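Local coordinates for condensin complex subunit 3 (Schizosaccharomyces pombe, PDB 5OQR), which serves as a regulatory subunit of condensin, the complex required to convert interphase chromatin into mitotic-like condensed chromosomes, at residues A[497-500]-A[501-504]; A[528-531]-A[532-536]; A[535-538]-A[539-543]; A[545-548]-A[549-552]. All coordinates share one frame; numbering follows the deposited sequence.

How the interactions relate
Interaction 1 opens helix 500-514 in HEAT 7; the other three lie in HEAT 8, where interaction 2 closes helix 518-534 and interactions 3 and 4 follow each other down helix 537-554. Interactions 1 and 3 are surface contacts at helix starts, dominated by backbone hydrogen bonds, with long polar side chains folded over them, and they meet where Glu504 packs on Val538. Interaction 2 is partly buried and shares Gly535 and Ser536 with interaction 3; Lys540 NZ probably hydrogen-bonds to Tyr532 O, tying the two together. Interaction 4 is buried and mostly apolar, with Thr546 and Leu547 against Tyr528 and Leu529 of interaction 2, and it alone is touched by another protein chain.

Interaction 1 of 4, residues A[497-500]-A[501-504]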
loop_
_atom_site.group_PDB
_atom_site.type_symbol
_atom_site.label_atom_id
_atom_site.label_comp_id
_atom_site.label_asym_id
_atom_site.label_seq_id
_atom_site.Cartn_x
_atom_site.Cartn_y
_atom_site.Cartn_z
ATOM N N SER A 497 -17.118 23.122 -32.498
ATOM C CA SER A 497 -17.744 24.175 -31.713
ATOM C C SER A 497 -16.695 25.080 -31.081
ATOM O O SER A 497 -15.643 24.621 -30.631
ATOM C CB SER A 497 -18.626 23.567 -30.623
ATOM O OG SER A 497 -19.091 24.566 -29.734
ATOM N N HIS A 498 -16.991 26.379 -31.050
ATOM C CA HIS A 498 -16.145 27.333 -30.346
ATOM C C HIS A 498 -16.345 27.290 -28.838
ATOM O O HIS A 498 -15.527 27.855 -28.106
ATOM C CB HIS A 498 -16.412 28.753 -30.850
ATOM C CG HIS A 498 -15.726 29.076 -32.139
ATOM N ND1 HIS A 498 -16.338 28.932 -33.365
ATOM C CD2 HIS A 498 -14.479 29.535 -32.393
ATOM C CE1 HIS A 498 -15.497 29.290 -34.319
ATOM N NE2 HIS A 498 -14.361 29.661 -33.755
ATOM N N ASP A 499 -17.405 26.645 -28.361
ATOM C CA ASP A 499 -17.629 26.494 -26.930
ATOM C C ASP A 499 -16.704 25.407 -26.396
ATOM O O ASP A 499 -16.785 24.249 -26.821
ATOM C CB ASP A 499 -19.092 26.152 -26.656
ATOM C CG ASP A 499 -19.460 26.294 -25.194
ATOM O OD1 ASP A 499 -18.897 27.181 -24.520
ATOM O OD2 ASP A 499 -20.313 25.516 -24.718
ATOM N N LEU A 500 -15.829 25.779 -25.464
ATOM C CA LEU A 500 -14.784 24.864 -25.012
ATOM C C LEU A 500 -15.340 23.568 -24.440
ATOM O O LEU A 500 -14.846 22.491 -24.817
ATOM C CB LEU A 500 -13.890 25.585 -23.999
ATOM C CG LEU A 500 -12.652 24.827 -23.522
ATOM C CD1 LEU A 500 -11.439 25.738 -23.540
ATOM C CD2 LEU A 500 -12.878 24.271 -22.130
ATOM N N PRO A 501 -16.339 23.578 -23.552
ATOM C CA PRO A 501 -16.820 22.300 -23.000
ATOM C C PRO A 501 -17.361 21.355 -24.056
ATOM O O PRO A 501 -17.142 20.141 -23.969
ATOM C CB PRO A 501 -17.914 22.732 -22.013
ATOM C CG PRO A 501 -17.686 24.179 -21.769
ATOM C CD PRO A 501 -17.087 24.725 -23.013
ATOM N N ILE A 502 -18.076 21.877 -25.052
ATOM C CA ILE A 502 -18.637 21.023 -26.093
ATOM C C ILE A 502 -17.526 20.419 -26.937
ATOM O O ILE A 502 -17.565 19.234 -27.285
ATOM C CB ILE A 502 -19.638 21.824 -26.947
ATOM C CG1 ILE A 502 -20.856 22.204 -26.102
ATOM C CG2 ILE A 502 -20.073 21.024 -28.174
ATOM C CD1 ILE A 502 -21.781 23.203 -26.763
ATOM N N ARG A 503 -16.517 21.221 -27.280
ATOM C CA ARG A 503 -15.406 20.715 -28.079
ATOM C C ARG A 503 -14.684 19.582 -27.361
ATOM O O ARG A 503 -14.354 18.561 -27.973
ATOM C CB ARG A 503 -14.436 21.849 -28.389
ATOM C CG ARG A 503 -13.405 21.518 -29.445
ATOM C CD ARG A 503 -12.208 22.429 -29.313
ATOM N NE ARG A 503 -12.612 23.805 -29.033
ATOM C CZ ARG A 503 -11.813 24.733 -28.519
ATOM N NH1 ARG A 503 -10.553 24.443 -28.216
ATOM N NH2 ARG A 503 -12.276 25.956 -28.299
ATOM N N GLU A 504 -14.422 19.748 -26.065
ATOM C CA GLU A 504 -13.764 18.692 -25.307
ATOM C C GLU A 504 -14.619 17.435 -25.263
ATOM O O GLU A 504 -14.108 16.322 -25.423
ATOM C CB GLU A 504 -13.450 19.181 -23.893
ATOM C CG GLU A 504 -12.400 20.276 -23.848
ATOM C CD GLU A 504 -12.105 20.751 -22.437
ATOM O OE1 GLU A 504 -12.803 20.310 -21.500
ATOM O OE2 GLU A 504 -11.173 21.564 -22.268
#
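The backbone N of Glu504 donates to Leu500 O at 3.0 Å with an angle of 169° at the hydrogen, and Arg503 N does the same to Asp499 O at 3.1 Å. Both are ordinary i to i+4 bonds, and they carry the chain from the loop into its first helical turn. Asp499 sits at the N-cap position, yet its carboxylate makes no capping bond. It lies against apolar carbons instead: OD1 of Asp499 is 3.4 Å from Pro501 CD, and the other oxygen reaches CD1 of Ile502, the two residues crossing its side chain at about a right angle. This is where helix 500-514 of HEAT 7 begins, after the short loop from helix 480-495. Inside that loop Ser497 forms an ST turn, its OG accepting from Asp499 N at 3.0 Å, while Ser497 CB packs on Ile502 CG2. The buried Ile502 continues onto Glu459, Leu460 and Leu463 of helix 457-471. Arg503 bends at chi3 (-41°), which folds its guanidinium back over the loop: Leu500 CA lies over one face, and His498 O is at the edge, in plane, 3.8 Å from NH2 of Arg503. Further along, Glu504 lays OE2 against Leu500 CD2.

Interaction 2 of 4, residues A[528-531]-A[532-536]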
loop_
_atom_site.group_PDB
_atom_site.type_symbol
_atom_site.label_atom_id
_atom_site.label_comp_id
_atom_site.label_asym_id
_atom_site.label_seq_id
_atom_site.Cartn_x
_atom_site.Cartn_y
_atom_site.Cartn_z
ATOM N N TYR A 528 -5.305 14.320 -33.220
ATOM C CA TYR A 528 -4.942 14.150 -31.820
ATOM C C TYR A 528 -3.484 14.493 -31.550
ATOM O O TYR A 528 -3.136 14.783 -30.401
ATOM C CB TYR A 528 -5.252 12.722 -31.383
ATOM C CG TYR A 528 -6.736 12.480 -31.277
ATOM C CD1 TYR A 528 -7.421 11.801 -32.271
ATOM C CD2 TYR A 528 -7.455 12.965 -30.196
ATOM C CE1 TYR A 528 -8.781 11.592 -32.179
ATOM C CE2 TYR A 528 -8.812 12.764 -30.095
ATOM C CZ TYR A 528 -9.471 12.079 -31.087
ATOM O OH TYR A 528 -10.825 11.878 -30.980
ATOM N N LEU A 529 -2.625 14.467 -32.570
ATOM C CA LEU A 529 -1.283 15.015 -32.409
ATOM C C LEU A 529 -1.327 16.535 -32.351
ATOM O O LEU A 529 -0.624 17.154 -31.546
ATOM C CB LEU A 529 -0.381 14.548 -33.548
ATOM C CG LEU A 529 -0.158 13.039 -33.635
ATOM C CD1 LEU A 529 0.507 12.683 -34.946
ATOM C CD2 LEU A 529 0.677 12.548 -32.462
ATOM N N HIS A 530 -2.153 17.153 -33.199
ATOM C CA HIS A 530 -2.356 18.595 -33.123
ATOM C C HIS A 530 -2.982 18.998 -31.796
ATOM O O HIS A 530 -2.743 20.107 -31.306
ATOM C CB HIS A 530 -3.231 19.057 -34.288
ATOM C CG HIS A 530 -3.447 20.538 -34.333
ATOM N ND1 HIS A 530 -4.632 21.128 -33.951
ATOM C CD2 HIS A 530 -2.628 21.547 -34.711
ATOM C CE1 HIS A 530 -4.535 22.438 -34.095
ATOM N NE2 HIS A 530 -3.329 22.718 -34.554
ATOM N N CYS A 531 -3.780 18.114 -31.194
ATOM C CA CYS A 531 -4.361 18.415 -29.891
ATOM C C CYS A 531 -3.291 18.492 -28.812
ATOM O O CYS A 531 -3.393 19.302 -27.885
ATOM C CB CYS A 531 -5.410 17.364 -29.526
ATOM S SG CYS A 531 -6.983 17.535 -30.398
ATOM N N TYR A 532 -2.253 17.662 -28.911
ATOM C CA TYR A 532 -1.262 17.610 -27.843
ATOM C C TYR A 532 -0.359 18.838 -27.859
ATOM O O TYR A 532 -0.108 19.448 -26.814
ATOM C CB TYR A 532 -0.422 16.341 -27.953
ATOM C CG TYR A 532 0.478 16.154 -26.757
ATOM C CD1 TYR A 532 1.707 16.792 -26.685
ATOM C CD2 TYR A 532 0.089 15.361 -25.692
ATOM C CE1 TYR A 532 2.525 16.640 -25.592
ATOM C CE2 TYR A 532 0.901 15.201 -24.592
ATOM C CZ TYR A 532 2.119 15.843 -24.548
ATOM O OH TYR A 532 2.938 15.692 -23.457
ATOM N N GLU A 533 0.150 19.212 -29.033
ATOM C CA GLU A 533 1.150 20.274 -29.091
ATOM C C GLU A 533 0.527 21.641 -28.835
ATOM O O GLU A 533 1.066 22.442 -28.062
ATOM C CB GLU A 533 1.876 20.251 -30.437
ATOM C CG GLU A 533 0.980 20.126 -31.659
ATOM C CD GLU A 533 1.753 20.264 -32.959
ATOM O OE1 GLU A 533 2.708 21.070 -33.004
ATOM O OE2 GLU A 533 1.415 19.555 -33.932
ATOM N N LYS A 534 -0.610 21.927 -29.465
ATOM C CA LYS A 534 -1.227 23.245 -29.391
ATOM C C LYS A 534 -2.419 23.300 -28.444
ATOM O O LYS A 534 -3.064 24.348 -28.347
ATOM C CB LYS A 534 -1.669 23.695 -30.788
ATOM C CG LYS A 534 -0.560 23.683 -31.832
ATOM C CD LYS A 534 0.290 24.939 -31.794
ATOM C CE LYS A 534 1.597 24.720 -32.545
ATOM N NZ LYS A 534 2.279 25.990 -32.891
ATOM N N GLY A 535 -2.724 22.210 -27.739
ATOM C CA GLY A 535 -3.881 22.155 -26.876
ATOM C C GLY A 535 -3.532 22.320 -25.404
ATOM O O GLY A 535 -2.374 22.305 -25.000
ATOM N N SER A 536 -4.579 22.476 -24.600
ATOM C CA SER A 536 -4.418 22.624 -23.165
ATOM C C SER A 536 -4.021 21.288 -22.541
ATOM O O SER A 536 -3.925 20.257 -23.211
ATOM C CB SER A 536 -5.709 23.149 -22.541
ATOM O OG SER A 536 -6.730 22.170 -22.592
#
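Lys534 rests on one face of the His530 imidazole: its CB stands over the ring, and its CG comes to 4.0 Å from His530 NE2. With CG of His530 anti to the backbone N (chi1 -177°), the ring swings toward the next turn, and the Lys534 chain bends at chi2 (-83°) as it passes. Beside this pair, Glu533 brings its CG to 3.4 Å from Leu529 O and 3.7 Å from His530 O. The backbone hydrogen bonds beneath are all weak. Tyr532 N shares weak bonds with Tyr528 O and Leu529 O, Glu533 N reaches Leu529 O weakly at 3.3 Å, and Lys534 N is likewise weakly bound to His530 O. At the turn, Gly535 makes a CA-H...O contact of 3.1 Å between its CA and Cys531 O. Neighbouring helices pack around the rest of the turn. Tyr528 OH hydrogen-bonds to Ser511 OG and Leu507 O, Cys531 touches Leu507 and Leu539, and Tyr532 lies against Ile569, Glu572 and Ala573 of helix 563-574. Helix 518-534 runs antiparallel to helix 537-554, and a tight turn joins them: the paired-helix hairpin of a HEAT repeat, here HEAT 8.

Interaction 3 of 4, residues A[535-538]-A[539-543]; sequences GSVV and LKCTA
Gly535 and Ser536 are still extended before Val537 turns the chain into helix 537-554. From there the i to i+4 bonds set in at once: Lys540 N to Ser536 O at 2.8 Å, and Cys541 N to Val537 O at 2.9 Å. Val538 O takes two donors from one residue, Thr542 N and Thr542 OG1, each at 3.2 Å and each tilted from the carbonyl plane, one on either face of it. Ser536 is the N-cap; its OG stands between the backbone N and the carbonyl carbon (chi1 69°), where it accepts a weak bond of 3.5 Å from Leu539 N. On the inner side Leu539 sets CD2 against Gly535 CA at 3.8 Å and goes on to Leu507 of helix 500-514. Lys540 runs extended past Ser536 O, brings its CE to 3.6 Å from Gly535 O, and then bends at chi4 (-78°). That last bend delivers NZ to Tyr532, where it probably hydrogen-bonds to the carbonyl O and makes a cation-pi contact with the ring. Cys541 meanwhile faces Leu582 and Leu585 of helix 580-597. The lysine thus straddles the turn, and its charge probably helps satisfy a carbonyl at the end of the preceding helix, while the serine cap answers an amide at the start of this one.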
loop_
_atom_site.group_PDB
_atom_site.type_symbol
_atom_site.label_atom_id
_atom_site.label_comp_id
_atom_site.label_asym_id
_atom_site.label_seq_id
_atom_site.Cartn_x
_atom_site.Cartn_y
_atom_site.Cartn_z
ATOM N N GLY A 535 -2.724 22.210 -27.739
ATOM C CA GLY A 535 -3.881 22.155 -26.876
ATOM C C GLY A 535 -3.532 22.320 -25.404
ATOM O O GLY A 535 -2.374 22.305 -25.000
ATOM N N SER A 536 -4.579 22.476 -24.600
ATOM C CA SER A 536 -4.418 22.624 -23.165
ATOM C C SER A 536 -4.021 21.288 -22.541
ATOM O O SER A 536 -3.925 20.257 -23.211
ATOM C CB SER A 536 -5.709 23.149 -22.541
ATOM O OG SER A 536 -6.730 22.170 -22.592
ATOM N N VAL A 537 -3.789 21.307 -21.228
ATOM C CA VAL A 537 -3.435 20.082 -20.519
ATOM C C VAL A 537 -4.562 19.065 -20.620
ATOM O O VAL A 537 -4.321 17.872 -20.845
ATOM C CB VAL A 537 -3.084 20.401 -19.053
ATOM C CG1 VAL A 537 -2.849 19.121 -18.260
ATOM C CG2 VAL A 537 -1.852 21.287 -18.993
ATOM N N VAL A 538 -5.806 19.512 -20.450
ATOM C CA VAL A 538 -6.944 18.608 -20.590
ATOM C C VAL A 538 -6.939 17.968 -21.969
ATOM O O VAL A 538 -7.290 16.792 -22.128
ATOM C CB VAL A 538 -8.259 19.364 -20.320
ATOM C CG1 VAL A 538 -9.470 18.494 -20.652
ATOM C CG2 VAL A 538 -8.320 19.814 -18.872
ATOM N N LEU A 539 -6.545 18.729 -22.988
ATOM C CA LEU A 539 -6.526 18.204 -24.346
ATOM C C LEU A 539 -5.336 17.279 -24.562
ATOM O O LEU A 539 -5.443 16.286 -25.289
ATOM C CB LEU A 539 -6.503 19.361 -25.344
ATOM C CG LEU A 539 -7.397 19.243 -26.582
ATOM C CD1 LEU A 539 -8.858 19.058 -26.206
ATOM C CD2 LEU A 539 -7.241 20.476 -27.454
ATOM N N LYS A 540 -4.198 17.586 -23.935
ATOM C CA LYS A 540 -3.056 16.684 -23.991
ATOM C C LYS A 540 -3.404 15.328 -23.396
ATOM O O LYS A 540 -3.037 14.286 -23.949
ATOM C CB LYS A 540 -1.868 17.295 -23.252
ATOM C CG LYS A 540 -1.252 18.498 -23.933
ATOM C CD LYS A 540 -0.210 19.140 -23.036
ATOM C CE LYS A 540 0.404 20.368 -23.673
ATOM N NZ LYS A 540 1.414 20.016 -24.706
ATOM N N CYS A 541 -4.111 15.321 -22.264
ATOM C CA CYS A 541 -4.514 14.058 -21.656
ATOM C C CYS A 541 -5.480 13.294 -22.551
ATOM O O CYS A 541 -5.466 12.060 -22.566
ATOM C CB CYS A 541 -5.146 14.310 -20.290
ATOM S SG CYS A 541 -4.030 15.023 -19.075
ATOM N N THR A 542 -6.320 14.002 -23.305
ATOM C CA THR A 542 -7.225 13.327 -24.229
ATOM C C THR A 542 -6.449 12.682 -25.367
ATOM O O THR A 542 -6.799 11.590 -25.826
ATOM C CB THR A 542 -8.261 14.318 -24.768
ATOM O OG1 THR A 542 -9.111 14.746 -23.700
ATOM C CG2 THR A 542 -9.121 13.687 -25.858
ATOM N N ALA A 543 -5.392 13.345 -25.834
ATOM C CA ALA A 543 -4.573 12.785 -26.903
ATOM C C ALA A 543 -3.859 11.521 -26.443
ATOM O O ALA A 543 -3.858 10.507 -27.149
ATOM C CB ALA A 543 -3.567 13.827 -27.387
#

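Interaction 4 of 4, residues A[545-548]-A[549-552]; sequences RTLT and DMLI
Met550 curls back on Leu547, its CE coming to 3.4 Å from Leu547 CD2 and touching the Thr546 methyl, CG2, at 4.2 Å. The bend at chi3 (-59°) is what turns the terminal methyl toward the preceding turn instead of away from it. This is the dense side. Leu547 continues onto Leu529, Ile566 and Ile569, Met550 onto Ala521, Val525 and Phe559, and Thr546 OG1 has its polar needs met by Thr542 O and Ser511 OG. Regular i to i+4 bonds hold the backbone, among them Met550 N to Thr546 O at 2.9 Å and Ile552 N to Thr548 O at 3.1 Å. These residues form the second half of helix 537-554, within HEAT 8, with helices 518-534, 563-574 and 580-597 all against it. The less enclosed part is at the partly exposed Arg545 and Ile552. Thr548 and Ile552 lie side by side facing helix 580-597, with Thr548 CG2 3.8 Å from Ile552 CD1, and Arg545 sends its guanidinium away from the next turn. A chain of another protein covers this side: both carboxylate oxygens of Asp549 hydrogen-bond to its backbone, and an aromatic side chain of it packs on Arg545. Closer in, Asp549 has its CB 3.3 Å from Arg545 O, the same carbonyl that accepts its backbone N-H.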
loop_
_atom_site.group_PDB
_atom_site.type_symbol
_atom_site.label_atom_id
_atom_site.label_comp_id
_atom_site.label_asym_id
_atom_site.label_seq_id
_atom_site.Cartn_x
_atom_site.Cartn_y
_atom_site.Cartn_z
ATOM N N ARG A 545 -4.583 9.368 -24.041
ATOM C CA ARG A 545 -5.499 8.242 -23.882
ATOM C C ARG A 545 -5.975 7.727 -25.231
ATOM O O ARG A 545 -6.058 6.514 -25.450
ATOM C CB ARG A 545 -6.697 8.648 -23.022
ATOM C CG ARG A 545 -6.355 9.101 -21.615
ATOM C CD ARG A 545 -7.615 9.245 -20.772
ATOM N NE ARG A 545 -7.411 10.107 -19.613
ATOM C CZ ARG A 545 -7.641 11.415 -19.596
ATOM N NH1 ARG A 545 -8.090 12.036 -20.677
ATOM N NH2 ARG A 545 -7.422 12.108 -18.488
ATOM N N THR A 546 -6.299 8.636 -26.149
ATOM C CA THR A 546 -6.828 8.229 -27.445
ATOM C C THR A 546 -5.788 7.460 -28.246
ATOM O O THR A 546 -6.045 6.344 -28.708
ATOM C CB THR A 546 -7.300 9.458 -28.220
ATOM O OG1 THR A 546 -8.227 10.197 -27.421
ATOM C CG2 THR A 546 -7.967 9.049 -29.521
ATOM N N LEU A 547 -4.603 8.046 -28.422
ATOM C CA LEU A 547 -3.561 7.395 -29.207
ATOM C C LEU A 547 -3.128 6.082 -28.566
ATOM O O LEU A 547 -2.877 5.095 -29.267
ATOM C CB LEU A 547 -2.377 8.343 -29.376
ATOM C CG LEU A 547 -2.670 9.519 -30.314
ATOM C CD1 LEU A 547 -1.783 10.706 -30.005
ATOM C CD2 LEU A 547 -2.495 9.093 -31.753
ATOM N N THR A 548 -3.052 6.042 -27.236
ATOM C CA THR A 548 -2.683 4.803 -26.563
ATOM C C THR A 548 -3.733 3.725 -26.787
ATOM O O THR A 548 -3.396 2.560 -27.030
ATOM C CB THR A 548 -2.483 5.049 -25.065
ATOM O OG1 THR A 548 -1.451 6.020 -24.871
ATOM C CG2 THR A 548 -2.080 3.765 -24.354
ATOM N N ASP A 549 -5.014 4.089 -26.707
ATOM C CA ASP A 549 -6.069 3.098 -26.881
ATOM C C ASP A 549 -6.198 2.655 -28.332
ATOM O O ASP A 549 -6.527 1.495 -28.594
ATOM C CB ASP A 549 -7.394 3.656 -26.370
ATOM C CG ASP A 549 -7.503 3.598 -24.859
ATOM O OD1 ASP A 549 -6.473 3.352 -24.196
ATOM O OD2 ASP A 549 -8.616 3.797 -24.332
ATOM N N MET A 550 -5.943 3.551 -29.285
ATOM C CA MET A 550 -5.967 3.150 -30.687
ATOM C C MET A 550 -4.888 2.116 -30.983
ATOM O O MET A 550 -5.112 1.180 -31.758
ATOM C CB MET A 550 -5.801 4.375 -31.587
ATOM C CG MET A 550 -7.001 5.308 -31.572
ATOM S SD MET A 550 -6.951 6.603 -32.826
ATOM C CE MET A 550 -5.439 7.433 -32.409
ATOM N N LEU A 551 -3.709 2.263 -30.372
ATOM C CA LEU A 551 -2.648 1.277 -30.558
ATOM C C LEU A 551 -3.032 -0.065 -29.948
ATOM O O LEU A 551 -2.920 -1.110 -30.597
ATOM C CB LEU A 551 -1.345 1.786 -29.943
ATOM C CG LEU A 551 -0.615 2.888 -30.711
ATOM C CD1 LEU A 551 0.455 3.516 -29.846
ATOM C CD2 LEU A 551 -0.006 2.336 -31.981
ATOM N N ILE A 552 -3.480 -0.054 -28.694
ATOM C CA ILE A 552 -3.847 -1.297 -28.024
ATOM C C ILE A 552 -5.008 -1.968 -28.745
ATOM O O ILE A 552 -5.014 -3.189 -28.941
ATOM C CB ILE A 552 -4.178 -1.018 -26.547
ATOM C CG1 ILE A 552 -2.922 -0.555 -25.810
ATOM C CG2 ILE A 552 -4.762 -2.256 -25.875
ATOM C CD1 ILE A 552 -3.198 0.109 -24.484
#